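Side-chain contacts in hypothetical acetyltransferase (Shewanella oneidensis, PDB 1T82), which probably acts as a thioesterase or acyltransferase of the hotdog fold, an assignment that remains tentative: residues Ser64-Met69 / Ile90-Ala95; Thr70-Gly75 / Leu131-Phe136. All blocks are in the same frame, centred on the assembly; numbering follows the deposited sequence.

Contact 1 of 2, residues Ser64-Met69 / Ile90-Ala95; sequences SIYTIM and IVLADA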
loop_
_atom_site.group_PDB
_atom_site.type_symbol
_atom_site.label_atom_id
_atom_site.label_comp_id
_atom_site.label_asym_id
_atom_site.label_seq_id
_atom_site.Cartn_x
_atom_site.Cartn_y
_atom_site.Cartn_z
ATOM N N SER B 64 -2.381 0.611 5.036
ATOM C CA SER B 64 -1.363 0.253 6.008
ATOM C C SER B 64 -1.053 -1.230 5.883
ATOM O O SER B 64 0.107 -1.631 5.954
ATOM C CB SER B 64 -1.829 0.579 7.430
ATOM O OG SER B 64 -1.961 1.982 7.605
ATOM N N ILE B 65 -2.090 -2.041 5.692
ATOM C CA ILE B 65 -1.906 -3.476 5.532
ATOM C C ILE B 65 -0.940 -3.708 4.365
ATOM O O ILE B 65 0.053 -4.414 4.501
ATOM C CB ILE B 65 -3.260 -4.180 5.246
ATOM C CG1 ILE B 65 -4.142 -4.128 6.498
ATOM C CG2 ILE B 65 -3.025 -5.630 4.821
ATOM C CD1 ILE B 65 -5.519 -4.738 6.306
ATOM N N TYR B 66 -1.230 -3.093 3.222
ATOM C CA TYR B 66 -0.378 -3.238 2.046
ATOM C C TYR B 66 1.038 -2.748 2.311
ATOM O O TYR B 66 2.023 -3.418 1.980
ATOM C CB TYR B 66 -0.938 -2.445 0.866
ATOM C CG TYR B 66 -0.042 -2.476 -0.356
ATOM C CD1 TYR B 66 -0.177 -3.476 -1.324
ATOM C CD2 TYR B 66 0.953 -1.508 -0.541
ATOM C CE1 TYR B 66 0.650 -3.504 -2.445
ATOM C CE2 TYR B 66 1.786 -1.538 -1.658
ATOM C CZ TYR B 66 1.625 -2.534 -2.602
ATOM O OH TYR B 66 2.425 -2.552 -3.721
ATOM N N THR B 67 1.149 -1.568 2.909
ATOM C CA THR B 67 2.462 -1.005 3.170
ATOM C C THR B 67 3.329 -1.876 4.062
ATOM O O THR B 67 4.503 -2.083 3.766
ATOM C CB THR B 67 2.354 0.402 3.777
ATOM O OG1 THR B 67 1.711 1.271 2.834
ATOM C CG2 THR B 67 3.742 0.946 4.097
ATOM N N ILE B 68 2.769 -2.400 5.149
ATOM C CA ILE B 68 3.582 -3.238 6.017
ATOM C C ILE B 68 4.004 -4.513 5.287
ATOM O O ILE B 68 5.121 -4.991 5.466
ATOM C CB ILE B 68 2.850 -3.585 7.354
ATOM C CG1 ILE B 68 3.751 -4.446 8.240
ATOM C CG2 ILE B 68 1.549 -4.305 7.084
ATOM C CD1 ILE B 68 3.242 -4.573 9.669
HETATM N N MSE B 69 3.126 -5.052 4.448
HETATM C CA MSE B 69 3.472 -6.264 3.718
HETATM C C MSE B 69 4.553 -5.987 2.681
HETATM O O MSE B 69 5.483 -6.770 2.538
HETATM C CB MSE B 69 2.225 -6.864 3.061
HETATM C CG MSE B 69 1.208 -7.312 4.096
HETATM SE SE MSE B 69 -0.436 -8.041 3.406
HETATM C CE MSE B 69 0.001 -9.923 3.459
ATOM N N ILE B 90 16.699 -2.224 -4.321
ATOM C CA ILE B 90 15.498 -3.059 -4.369
ATOM C C ILE B 90 14.249 -2.243 -4.686
ATOM O O ILE B 90 13.926 -1.292 -3.977
ATOM C CB ILE B 90 15.285 -3.773 -3.018
ATOM C CG1 ILE B 90 16.566 -4.512 -2.624
ATOM C CG2 ILE B 90 14.110 -4.746 -3.113
ATOM C CD1 ILE B 90 16.578 -5.024 -1.193
ATOM N N VAL B 91 13.541 -2.623 -5.744
ATOM C CA VAL B 91 12.339 -1.901 -6.138
ATOM C C VAL B 91 11.191 -2.863 -6.427
ATOM O O VAL B 91 11.368 -3.858 -7.130
ATOM C CB VAL B 91 12.604 -1.048 -7.402
ATOM C CG1 VAL B 91 11.382 -0.209 -7.734
ATOM C CG2 VAL B 91 13.818 -0.158 -7.178
ATOM N N LEU B 92 10.015 -2.577 -5.878
ATOM C CA LEU B 92 8.863 -3.433 -6.129
ATOM C C LEU B 92 8.336 -3.114 -7.525
ATOM O O LEU B 92 8.027 -1.961 -7.836
ATOM C CB LEU B 92 7.773 -3.183 -5.082
ATOM C CG LEU B 92 6.459 -3.962 -5.226
ATOM C CD1 LEU B 92 6.698 -5.465 -5.098
ATOM C CD2 LEU B 92 5.496 -3.489 -4.149
ATOM N N ALA B 93 8.243 -4.136 -8.370
ATOM C CA ALA B 93 7.769 -3.955 -9.736
ATOM C C ALA B 93 6.264 -4.140 -9.860
ATOM O O ALA B 93 5.587 -3.353 -10.514
ATOM C CB ALA B 93 8.488 -4.926 -10.662
ATOM N N ASP B 94 5.744 -5.194 -9.249
ATOM C CA ASP B 94 4.314 -5.451 -9.306
ATOM C C ASP B 94 3.893 -6.267 -8.103
ATOM O O ASP B 94 4.675 -7.044 -7.550
ATOM C CB ASP B 94 3.946 -6.189 -10.595
ATOM C CG ASP B 94 4.690 -7.492 -10.754
ATOM O OD1 ASP B 94 5.923 -7.455 -10.967
ATOM O OD2 ASP B 94 4.044 -8.560 -10.667
ATOM N N ALA B 95 2.648 -6.087 -7.693
ATOM C CA ALA B 95 2.158 -6.811 -6.545
ATOM C C ALA B 95 0.664 -7.026 -6.614
ATOM O O ALA B 95 -0.063 -6.266 -7.252
ATOM C CB ALA B 95 2.520 -6.062 -5.272
#

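Contact 2 of 2, residues Thr70-Gly75 / Leu131-Phe136; sequences TLTGWG and LEVQLF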
loop_
_atom_site.group_PDB
_atom_site.type_symbol
_atom_site.label_atom_id
_atom_site.label_comp_id
_atom_site.label_asym_id
_atom_site.label_seq_id
_atom_site.Cartn_x
_atom_site.Cartn_y
_atom_site.Cartn_z
ATOM N N THR B 70 4.451 -4.873 1.968
ATOM C CA THR B 70 5.472 -4.581 0.982
ATOM C C THR B 70 6.821 -4.288 1.644
ATOM O O THR B 70 7.860 -4.653 1.104
ATOM C CB THR B 70 5.076 -3.418 0.054
ATOM O OG1 THR B 70 6.034 -3.333 -1.010
ATOM C CG2 THR B 70 5.041 -2.107 0.813
ATOM N N LEU B 71 6.819 -3.643 2.813
ATOM C CA LEU B 71 8.083 -3.370 3.497
ATOM C C LEU B 71 8.685 -4.663 4.041
ATOM O O LEU B 71 9.907 -4.798 4.134
ATOM C CB LEU B 71 7.895 -2.361 4.638
ATOM C CG LEU B 71 7.806 -0.890 4.222
ATOM C CD1 LEU B 71 7.344 -0.062 5.405
ATOM C CD2 LEU B 71 9.168 -0.400 3.725
ATOM N N THR B 72 7.833 -5.620 4.397
ATOM C CA THR B 72 8.320 -6.895 4.906
ATOM C C THR B 72 9.024 -7.650 3.776
ATOM O O THR B 72 10.097 -8.216 3.976
ATOM C CB THR B 72 7.163 -7.737 5.498
ATOM O OG1 THR B 72 6.654 -7.078 6.665
ATOM C CG2 THR B 72 7.646 -9.129 5.895
ATOM N N GLY B 73 8.428 -7.630 2.586
ATOM C CA GLY B 73 9.036 -8.294 1.446
ATOM C C GLY B 73 10.344 -7.604 1.103
ATOM O O GLY B 73 11.379 -8.250 0.930
ATOM N N TRP B 74 10.294 -6.276 1.011
ATOM C CA TRP B 74 11.475 -5.476 0.707
ATOM C C TRP B 74 12.559 -5.792 1.741
ATOM O O TRP B 74 13.724 -6.011 1.395
ATOM C CB TRP B 74 11.115 -3.984 0.771
ATOM C CG TRP B 74 12.215 -3.055 0.332
ATOM C CD1 TRP B 74 12.399 -2.534 -0.916
ATOM C CD2 TRP B 74 13.275 -2.541 1.144
ATOM N NE1 TRP B 74 13.513 -1.722 -0.931
ATOM C CE2 TRP B 74 14.069 -1.710 0.322
ATOM C CE3 TRP B 74 13.634 -2.703 2.489
ATOM C CZ2 TRP B 74 15.202 -1.041 0.801
ATOM C CZ3 TRP B 74 14.759 -2.037 2.966
ATOM C CH2 TRP B 74 15.530 -1.216 2.121
ATOM N N GLY B 75 12.156 -5.825 3.011
ATOM C CA GLY B 75 13.090 -6.107 4.089
ATOM C C GLY B 75 13.763 -7.457 3.972
ATOM O O GLY B 75 14.936 -7.607 4.325
ATOM N N LEU B 131 8.340 -12.848 -3.974
ATOM C CA LEU B 131 8.080 -13.190 -2.585
ATOM C C LEU B 131 6.602 -13.229 -2.243
ATOM O O LEU B 131 5.784 -12.523 -2.835
ATOM C CB LEU B 131 8.763 -12.190 -1.646
ATOM C CG LEU B 131 10.287 -12.107 -1.665
ATOM C CD1 LEU B 131 10.753 -11.057 -0.664
ATOM C CD2 LEU B 131 10.873 -13.466 -1.311
ATOM N N GLU B 132 6.273 -14.065 -1.269
ATOM C CA GLU B 132 4.906 -14.192 -0.800
ATOM C C GLU B 132 4.898 -13.729 0.647
ATOM O O GLU B 132 5.676 -14.220 1.460
ATOM C CB GLU B 132 4.455 -15.644 -0.869
ATOM C CG GLU B 132 3.030 -15.859 -0.428
ATOM C CD GLU B 132 2.599 -17.297 -0.598
ATOM O OE1 GLU B 132 3.071 -18.152 0.180
ATOM O OE2 GLU B 132 1.807 -17.568 -1.523
ATOM N N VAL B 133 4.026 -12.781 0.965
ATOM C CA VAL B 133 3.931 -12.277 2.324
ATOM C C VAL B 133 2.531 -12.569 2.839
ATOM O O VAL B 133 1.555 -12.409 2.108
ATOM C CB VAL B 133 4.178 -10.751 2.378
ATOM C CG1 VAL B 133 4.126 -10.271 3.822
ATOM C CG2 VAL B 133 5.524 -10.411 1.753
ATOM N N GLN B 134 2.430 -13.019 4.088
ATOM C CA GLN B 134 1.128 -13.313 4.677
ATOM C C GLN B 134 0.947 -12.513 5.954
ATOM O O GLN B 134 1.895 -12.314 6.706
ATOM C CB GLN B 134 0.999 -14.802 4.996
ATOM C CG GLN B 134 1.023 -15.702 3.778
ATOM C CD GLN B 134 0.645 -17.126 4.122
ATOM O OE1 GLN B 134 1.273 -17.760 4.969
ATOM N NE2 GLN B 134 -0.383 -17.636 3.463
ATOM N N LEU B 135 -0.274 -12.051 6.198
ATOM C CA LEU B 135 -0.555 -11.282 7.399
ATOM C C LEU B 135 -1.563 -12.025 8.263
ATOM O O LEU B 135 -2.644 -12.395 7.799
ATOM C CB LEU B 135 -1.083 -9.892 7.021
ATOM C CG LEU B 135 -1.359 -8.905 8.162
ATOM C CD1 LEU B 135 -1.157 -7.478 7.661
ATOM C CD2 LEU B 135 -2.770 -9.102 8.692
ATOM N N PHE B 136 -1.190 -12.251 9.516
ATOM C CA PHE B 136 -2.043 -12.954 10.465
ATOM C C PHE B 136 -2.410 -12.061 11.643
ATOM O O PHE B 136 -1.650 -11.169 12.018
ATOM C CB PHE B 136 -1.329 -14.192 11.018
ATOM C CG PHE B 136 -0.883 -15.166 9.964
ATOM C CD1 PHE B 136 0.319 -14.981 9.287
ATOM C CD2 PHE B 136 -1.671 -16.267 9.644
ATOM C CE1 PHE B 136 0.728 -15.878 8.305
ATOM C CE2 PHE B 136 -1.269 -17.171 8.661
ATOM C CZ PHE B 136 -0.068 -16.974 7.992
#

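Contact 1 of 2, residues Ser64-Met69 / Ile90-Ala95
Tyr66, on helix 62-84, points its phenol end at Leu92 and Ala95 of strand 89-99, and these three buried residues make up the whole contact. With CG anti to the backbone N (chi1 176°), the tyrosine ring extends from the helix, and its length spans a wide gap and sets the hydroxyl beside the strand: the nearest alpha carbons, Tyr66 CA and Ala95 CA, are still 9.6 Å apart. Leu92 reaches out to meet it and brings its CD2 methyl to 3.2 Å from Tyr66 OH, a close approach oblique to the ring. Leu92 CD2 is also 4.3 Å from Tyr66 CZ. Ala95 meets the ring at its edge, near the ring plane, where Ala95 CB lies 3.8 Å from Tyr66 OH and 4.2 Å from Tyr66 CE1. Leu92 and Ala95 face the helix together although two residues separate them. A beta bulge accounts for this: Ala93 has helix-like backbone angles, and both Ala93 and Asp94 hydrogen-bond to Leu148 of the adjoining strand. Asp94 and Ala95 also pair with an antiparallel strand of the second subunit, making one continuous sheet across the dimer, as in hotdog dimers. Across this contact the Tyr66 hydroxyl meets two methyl groups and forms no hydrogen bond; its polar partner is Tyr99 OH of the second subunit, whose Tyr66 also stacks on the ring. Apolar packing thus surrounds a phenol bonded into the other subunit, coupling helix, strand and dimer interface.

Contact 2 of 2, residues Thr70-Gly75 / Leu131-Phe136
Gly73 gives Leu131 and Val133 direct access to the backbone of helix 62-84. Leu131 CD1 rests 3.3 Å from Gly73 O and 3.9 Å from Gly73 CA, while Val133 CG2 reaches Gly73 N at 4.1 Å. With no side chain at Gly73, the strand comes close here: Gly73 CA and Leu131 CA are 6.4 Å apart. The axes of the short segments approach to 8.5 Å, with 136° between their directions. At Val133, chi1 of -178° sets CG1 anti to the backbone N and CG2 beside it, so the two methyls divide the work. CG2 covers the glycine, whereas Val133 CG1 lies 4.2 Å from Thr72 CG2; both valine touches are at ordinary van der Waals distance, unlike the tight approach of Leu131 to the glycine carbonyl. The hydroxyl of Thr72 serves its own helix, bonding through OG1 to Ile68 O. Beyond this buried patch of methyls on helix backbone, Glu132 and Gln134 lie on the other face of the strand, the former exposed and the latter partly so; Trp74 points away from the strand and is also partly exposed. The contact seats the central helix of the hotdog fold against the concave side of its sheet. Strand 127-137 lies between strands 108-112 and 140-152, whose Val109 and Phe145 both touch Val133, and Leu131 also packs on Met76 and Val77 farther along the helix.

Both contacts are buried and join helix 62-84 to the same sheet, but at different places in it: contact 2 is nearer the centre of the chain, contact 1 nearer the dimer interface. Contact 2 presses aliphatic groups onto bare helix backbone through a glycine. Contact 1 involves strand 89-99, the outermost strand on its side within the chain, and uses a long aromatic side chain whose polar end belongs to the dimer interface. Consecutive segments of the helix serve the two, and they touch directly: Trp74 NE1 probably hydrogen-bonds to Ile90 O, Leu92 CD2 packs against Thr70 OG1, and the selenomethionine Met69 reaches with CE to the backbone of strand 127-137 at Val133 and Leu135.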